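Local coordinates for protein putative hemolysin (PDB 2RK5) that is a putative membrane-bound hemolysin of the UPF0053 family, represented here by its transporter-associated domain, and as a whole protein may bind flavin adenine dinucleotide, at residues Arg3-Ala6 with Asp7-Ile11; Gly14-Leu18 with Asn19-Glu23; Lys72-Gly76 with Arg77-Leu81. One frame throughout, in Å; residues are numbered along the deposited sequence. Where two conformers were deposited one is given.

Overall arrangement
The three contacts are local and come in series along a single transporter-associated domain, their centres about 16 to 18 Å from one another. Contact 1 closes the hairpin of strands 2-6 and 9-13 at the surface, contact 2 starts helix 18-25 directly after that hairpin, and contact 3 closes the hairpin of strands 64-74 and 77-85. Strands 9-13 and 77-85 are neighbours in one antiparallel sheet, so both hairpins belong to it; I11 CG2 packs against L81 O at 3.8 Å. Contact 2 meets contact 3 where G14 N lies 2.8 Å from T79 O, a probable hydrogen bond. Only contact 3 touches the second subunit, through salt bridges of D75 and R77, so one hairpin also serves the dimer.

Contact 1 (Arg3-Ala6 with Asp7-Ile11); sequences REIA and DNTYI
I5 meets T9 and I11 on the neighbouring strand through its longer branch, and its CG2 methyl also touches I11 CG1. Its CG1 lies 3.9 Å from T9 CG2, and its CD1 is equally far from I11 CG1, the side chains crossing at a slant. CG1 of I5 sits between its own backbone N and carbonyl carbon (chi1 65°), a rotation that lays this branch against the facing strand. Beta-branched residues suit extended strands, and I5, I11 and the T9 methyl supply the apolar contacts here. Beside them, the chain of R3 runs alongside I11 in the same direction and brings NH1 near I11 CB.

E4 and Y10 occupy the other face. The E4 side chain passes Y10 CE1, with CB nearest at 3.8 Å and OE1 also close, and the carboxylate plane is turned 55° from the ring. Water 1 accepts from N8 N at 2.7 Å, is also bonded to Y10 OH, and donates weakly to E4 OE2. E4 OE2 and D7 OD1, 4.3 Å apart, would be expected to disfavour each other modestly.

Behind these side chains, R3 and I11 form a hydrogen-bonded antiparallel pair, with I11 N to R3 O at 2.9 Å. T9 O receives I5 N in a nearly straight bond (170° at the hydrogen) and A6 N in a weak one. The turn is closed by T9 N, which reaches A6 O at 3.1 Å, while T9 OG1 donates to D7 O. N8 has a positive phi, which asparagine tolerates well. Further out, F25 meets the Y10 ring edge-to-face, and strand 77-85 flanks T9 to I11. The whole is a beta hairpin closed by a type II turn, with I5 and A6 opposite T9 as a classic beta bulge.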
# COMPACT_ATOMS: atom_id res chain seq x y z
N ARG A 3 -0.36 -17.59 -12.61
CA ARG A 3 -1.22 -18.69 -13.02
C ARG A 3 -2.07 -18.18 -14.15
O ARG A 3 -2.72 -17.14 -14.01
CB ARG A 3 -2.13 -19.09 -11.85
CG ARG A 3 -2.25 -20.57 -11.58
CD ARG A 3 -2.90 -20.79 -10.21
NE ARG A 3 -4.26 -20.26 -10.17
CZ ARG A 3 -4.65 -19.19 -9.48
NH1 ARG A 3 -3.80 -18.49 -8.72
NH2 ARG A 3 -5.92 -18.82 -9.53
N GLU A 4 -2.10 -18.90 -15.27
CA GLU A 4 -3.02 -18.57 -16.34
C GLU A 4 -4.43 -19.05 -15.96
O GLU A 4 -4.60 -20.19 -15.55
CB GLU A 4 -2.56 -19.25 -17.63
CG GLU A 4 -3.31 -18.83 -18.87
CD GLU A 4 -2.65 -19.30 -20.17
OE1 GLU A 4 -1.42 -19.58 -20.18
OE2 GLU A 4 -3.36 -19.38 -21.18
N ILE A 5 -5.43 -18.18 -16.08
CA ILE A 5 -6.81 -18.55 -15.72
C ILE A 5 -7.77 -18.55 -16.92
O ILE A 5 -8.84 -19.18 -16.87
CB ILE A 5 -7.35 -17.70 -14.54
CG1 ILE A 5 -7.49 -16.23 -14.93
CG2 ILE A 5 -6.43 -17.84 -13.33
CD1 ILE A 5 -8.39 -15.45 -14.01
N ALA A 6 -7.37 -17.89 -18.00
CA ALA A 6 -8.13 -17.86 -19.26
C ALA A 6 -7.12 -17.38 -20.30
O ALA A 6 -6.00 -17.05 -19.93
CB ALA A 6 -9.29 -16.92 -19.14
N ASP A 7 -7.47 -17.36 -21.58
CA ASP A 7 -6.51 -16.98 -22.60
C ASP A 7 -6.06 -15.54 -22.31
O ASP A 7 -6.89 -14.68 -22.09
CB ASP A 7 -7.10 -17.05 -24.02
CG ASP A 7 -7.12 -18.47 -24.59
OD1 ASP A 7 -6.60 -19.43 -23.96
OD2 ASP A 7 -7.66 -18.63 -25.70
N ASN A 8 -4.75 -15.33 -22.28
CA ASN A 8 -4.15 -14.01 -22.03
C ASN A 8 -4.60 -13.34 -20.73
O ASN A 8 -4.54 -12.12 -20.60
CB ASN A 8 -4.43 -13.11 -23.23
CG ASN A 8 -3.84 -13.66 -24.52
OD1 ASN A 8 -4.53 -13.78 -25.54
ND2 ASN A 8 -2.57 -14.05 -24.48
N THR A 9 -5.05 -14.15 -19.76
CA THR A 9 -5.52 -13.65 -18.48
C THR A 9 -4.87 -14.42 -17.36
O THR A 9 -4.89 -15.64 -17.36
CB THR A 9 -7.05 -13.78 -18.38
OG1 THR A 9 -7.65 -13.29 -19.59
CG2 THR A 9 -7.59 -13.05 -17.15
N TYR A 10 -4.28 -13.71 -16.40
CA TYR A 10 -3.47 -14.32 -15.34
C TYR A 10 -3.79 -13.75 -13.97
O TYR A 10 -4.23 -12.60 -13.85
CB TYR A 10 -1.98 -14.09 -15.62
CG TYR A 10 -1.55 -14.51 -17.00
CD1 TYR A 10 -0.91 -15.72 -17.21
CD2 TYR A 10 -1.79 -13.70 -18.10
CE1 TYR A 10 -0.54 -16.13 -18.50
CE2 TYR A 10 -1.40 -14.09 -19.38
CZ TYR A 10 -0.79 -15.31 -19.57
OH TYR A 10 -0.40 -15.72 -20.84
N ILE A 11 -3.60 -14.57 -12.94
CA ILE A 11 -3.57 -14.08 -11.56
C ILE A 11 -2.14 -14.19 -11.08
O ILE A 11 -1.50 -15.24 -11.23
CB ILE A 11 -4.52 -14.85 -10.61
CG1 ILE A 11 -5.96 -14.72 -11.11
CG2 ILE A 11 -4.43 -14.33 -9.19
CD1 ILE A 11 -6.56 -13.35 -10.99
O HOH W 1 -2.65 -17.09 -22.50

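Contact 2 (Gly14-Leu18 with Asn19-Glu23); sequences GTMTL and NDFNE
T17 OG1 accepts the backbone N-H of D20 at 2.9 Å, which makes T17 the N-cap of helix 18-25. The hydroxyl reaches that amide because OG1 stands between the threonine's own N and carbonyl carbon (chi1 70°), and a short hydroxyl side chain is well suited to the task. Two waters bridge T17 and D20 at the start of the helix: water 2 links T17 OG1 to D20 OD1, and water 3 takes the T17 N-H while donating to D20 OD2 at 2.6 Å. The D20 carboxylate, close to the helix N terminus, would probably be stabilised as an anion there.

Regular helical bonds follow, F21 N to T17 O at 2.9 Å and N22 N to L18 O at 2.8 Å. The N22 side chain lies close to L18 O, and its OD1 is hydrogen-bonded to T27 OG1 and L29 N in the loop after the helix.

On the buried side, L18 packs on V34, I37 and F40, while F21 meets F25 and I37. M16 runs extended across F21 at about a right angle in a Met-aromatic contact, its SD 4.1 Å from F21 CD1 and its terminal CE 3.6 Å from D20 O.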
# COMPACT_ATOMS: atom_id res chain seq x y z
N GLY A 14 0.89 -10.55 -5.46
CA GLY A 14 1.43 -9.20 -5.35
C GLY A 14 2.90 -9.19 -4.98
O GLY A 14 3.63 -8.25 -5.28
N THR A 15 3.32 -10.22 -4.26
CA THR A 15 4.71 -10.34 -3.79
C THR A 15 5.65 -10.82 -4.90
O THR A 15 6.86 -10.86 -4.71
CB THR A 15 4.82 -11.31 -2.59
OG1 THR A 15 4.15 -12.52 -2.92
CG2 THR A 15 4.19 -10.67 -1.36
N MET A 16 5.10 -11.19 -6.06
CA MET A 16 5.98 -11.56 -7.20
C MET A 16 6.94 -10.39 -7.50
O MET A 16 6.54 -9.23 -7.63
CB MET A 16 5.14 -11.92 -8.43
CG MET A 16 5.94 -12.47 -9.63
SD MET A 16 4.83 -12.92 -11.03
CE MET A 16 5.86 -14.12 -12.03
N THR A 17 8.24 -10.68 -7.57
CA THR A 17 9.19 -9.61 -7.81
C THR A 17 9.01 -9.09 -9.22
O THR A 17 8.55 -9.81 -10.10
CB THR A 17 10.66 -10.07 -7.64
OG1 THR A 17 11.01 -10.95 -8.71
CG2 THR A 17 10.86 -10.79 -6.30
N LEU A 18 9.40 -7.86 -9.45
CA LEU A 18 9.32 -7.33 -10.80
C LEU A 18 10.23 -8.09 -11.74
O LEU A 18 9.89 -8.28 -12.92
CB LEU A 18 9.72 -5.88 -10.90
CG LEU A 18 8.65 -4.85 -10.67
CD1 LEU A 18 9.20 -3.45 -11.06
CD2 LEU A 18 7.34 -5.18 -11.44
N ASN A 19 11.37 -8.54 -11.24
CA ASN A 19 12.27 -9.32 -12.08
C ASN A 19 11.62 -10.65 -12.51
O ASN A 19 11.70 -11.07 -13.66
CB ASN A 19 13.60 -9.56 -11.36
CG ASN A 19 14.45 -8.30 -11.30
OD1 ASN A 19 14.27 -7.37 -12.10
ND2 ASN A 19 15.40 -8.27 -10.39
N ASP A 20 10.95 -11.34 -11.58
CA ASP A 20 10.26 -12.58 -11.93
C ASP A 20 9.08 -12.29 -12.87
O ASP A 20 8.83 -13.03 -13.83
CB ASP A 20 9.81 -13.30 -10.66
CG ASP A 20 10.96 -13.96 -9.89
OD1 ASP A 20 12.15 -13.82 -10.29
OD2 ASP A 20 10.66 -14.64 -8.87
N PHE A 21 8.32 -11.23 -12.59
CA PHE A 21 7.21 -10.83 -13.43
C PHE A 21 7.69 -10.59 -14.87
O PHE A 21 7.12 -11.09 -15.84
CB PHE A 21 6.55 -9.56 -12.86
CG PHE A 21 5.36 -9.11 -13.61
CD1 PHE A 21 4.08 -9.47 -13.20
CD2 PHE A 21 5.49 -8.34 -14.74
CE1 PHE A 21 2.96 -9.05 -13.91
CE2 PHE A 21 4.37 -7.92 -15.49
CZ PHE A 21 3.10 -8.30 -15.08
N ASN A 22 8.75 -9.81 -14.98
CA ASN A 22 9.29 -9.44 -16.29
C ASN A 22 9.78 -10.66 -17.06
O ASN A 22 9.64 -10.72 -18.29
CB ASN A 22 10.40 -8.41 -16.13
CG ASN A 22 9.88 -7.03 -15.85
OD1 ASN A 22 8.78 -6.67 -16.29
ND2 ASN A 22 10.70 -6.20 -15.19
N GLU A 23 10.37 -11.63 -16.36
CA GLU A 23 10.83 -12.86 -16.99
C GLU A 23 9.63 -13.67 -17.52
O GLU A 23 9.66 -14.16 -18.67
CB GLU A 23 11.70 -13.69 -16.03
CG GLU A 23 12.25 -14.97 -16.61
CD GLU A 23 12.99 -15.82 -15.58
OE1 GLU A 23 12.37 -16.16 -14.54
OE2 GLU A 23 14.18 -16.14 -15.80
O HOH W 2 13.41 -12.08 -8.38
O HOH W 3 8.91 -13.60 -7.32

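Contact 3 (Lys72-Gly76 with Arg77-Leu81); sequences KVKDG and RVTKL
K74 and R77 bracket a type I' turn that joins two antiparallel strands, with K74 N to R77 O at 2.8 Å and R77 N to K74 O at 2.7 Å. D75 and G76 both take positive phi values; glycine adopts them readily, and aspartate, like asparagine, accepts a left-handed conformation fairly well. At the far end a classic beta bulge sets T79 and K80 opposite K72: K72 O receives T79 N at 2.9 Å and K80 N in a weaker bond, while K72 N returns a bond to K80 O.

T79 carries the side-chain contact. Its side chain runs alongside that of K72, with OG1 3.3 Å from K72 CG. The extended chain of K74 passes across T79 at about a right angle, its CG 3.7 Å from T79 CG2 and its CE close to OG1. Lysine serves well here, since its methylenes pack on the threonine and carry the ammonium onward. On the other face, V73 and V78 form the non-hydrogen-bonded pair, but their methyls meet loosely, with CG2 to CG2 at 4.4 Å; V78 also packs on Y41 and L42 of helix 37-45.

In the R77 conformer given, one of two, water 4 lies in the plane of the guanidinium edge and joins NH1 to G76 O. NH2 then forms a salt bridge with D75 of the second subunit, and D75 of this chain is bonded to T36 and D35 of that subunit. Opposite charges at the turn are thus paired between chains, which suggests that this hairpin tip contributes to the contact between the two subunits.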
# COMPACT_ATOMS: atom_id res chain seq x y z
N LYS A 72 -7.26 -9.04 -4.98
CA LYS A 72 -7.45 -9.21 -3.54
C LYS A 72 -6.62 -8.14 -2.83
O LYS A 72 -5.48 -7.90 -3.23
CB LYS A 72 -7.01 -10.59 -3.08
CG LYS A 72 -7.18 -10.88 -1.62
CD LYS A 72 -8.59 -11.03 -1.27
CE LYS A 72 -8.82 -11.77 0.04
NZ LYS A 72 -10.28 -11.80 0.39
N VAL A 73 -7.21 -7.51 -1.81
CA VAL A 73 -6.56 -6.52 -0.99
C VAL A 73 -6.74 -6.89 0.48
O VAL A 73 -7.81 -7.30 0.90
CB VAL A 73 -7.21 -5.14 -1.23
CG1 VAL A 73 -6.59 -4.07 -0.33
CG2 VAL A 73 -7.07 -4.74 -2.70
N LYS A 74 -5.67 -6.72 1.26
CA LYS A 74 -5.62 -7.07 2.69
C LYS A 74 -4.84 -5.95 3.40
O LYS A 74 -3.68 -5.70 3.04
CB LYS A 74 -4.87 -8.39 2.92
CG LYS A 74 -5.28 -9.64 2.12
CD LYS A 74 -4.47 -10.92 2.58
CE LYS A 74 -4.52 -12.06 1.54
NZ LYS A 74 -3.55 -13.19 1.89
N ASP A 75 -5.43 -5.27 4.37
CA ASP A 75 -4.72 -4.26 5.17
C ASP A 75 -3.97 -3.23 4.33
O ASP A 75 -2.83 -2.91 4.61
CB ASP A 75 -3.69 -4.95 6.07
CG ASP A 75 -3.17 -4.04 7.17
OD1 ASP A 75 -3.98 -3.29 7.76
OD2 ASP A 75 -1.97 -4.10 7.48
N GLY A 76 -4.58 -2.77 3.25
CA GLY A 76 -3.90 -1.83 2.34
C GLY A 76 -2.89 -2.44 1.39
O GLY A 76 -2.23 -1.73 0.59
N ARG A 77 -2.70 -3.76 1.46
CA ARG A 77 -1.77 -4.41 0.54
C ARG A 77 -2.58 -5.05 -0.58
O ARG A 77 -3.52 -5.77 -0.31
CB ARG A 77 -0.93 -5.47 1.27
CG ARG A 77 0.39 -5.79 0.56
CD ARG A 77 1.29 -4.57 0.42
NE ARG A 77 2.37 -4.81 -0.54
CZ ARG A 77 3.15 -3.88 -1.09
NH1 ARG A 77 2.97 -2.58 -0.86
NH2 ARG A 77 4.12 -4.24 -1.90
N VAL A 78 -2.23 -4.79 -1.84
CA VAL A 78 -2.76 -5.60 -2.92
C VAL A 78 -1.97 -6.89 -2.88
O VAL A 78 -0.77 -6.93 -3.17
CB VAL A 78 -2.59 -4.91 -4.27
CG1 VAL A 78 -3.31 -5.71 -5.34
CG2 VAL A 78 -3.15 -3.49 -4.18
N THR A 79 -2.65 -7.98 -2.57
CA THR A 79 -2.00 -9.29 -2.44
C THR A 79 -2.14 -10.18 -3.69
O THR A 79 -1.35 -11.13 -3.86
CB THR A 79 -2.52 -10.01 -1.22
OG1 THR A 79 -3.91 -10.22 -1.37
CG2 THR A 79 -2.27 -9.18 0.02
N LYS A 80 -3.13 -9.91 -4.54
CA LYS A 80 -3.31 -10.60 -5.81
C LYS A 80 -3.76 -9.62 -6.86
O LYS A 80 -4.57 -8.74 -6.57
CB LYS A 80 -4.33 -11.73 -5.73
CG LYS A 80 -3.92 -12.90 -4.87
CD LYS A 80 -4.85 -14.11 -5.00
CE LYS A 80 -4.39 -15.26 -4.05
NZ LYS A 80 -5.32 -16.44 -4.02
N LEU A 81 -3.20 -9.77 -8.05
CA LEU A 81 -3.56 -8.95 -9.20
C LEU A 81 -4.02 -9.83 -10.35
O LEU A 81 -3.47 -10.91 -10.56
CB LEU A 81 -2.35 -8.16 -9.69
CG LEU A 81 -1.90 -6.93 -8.92
CD1 LEU A 81 -0.51 -6.50 -9.44
CD2 LEU A 81 -2.89 -5.78 -9.12
O HOH W 4 0.76 -1.30 0.67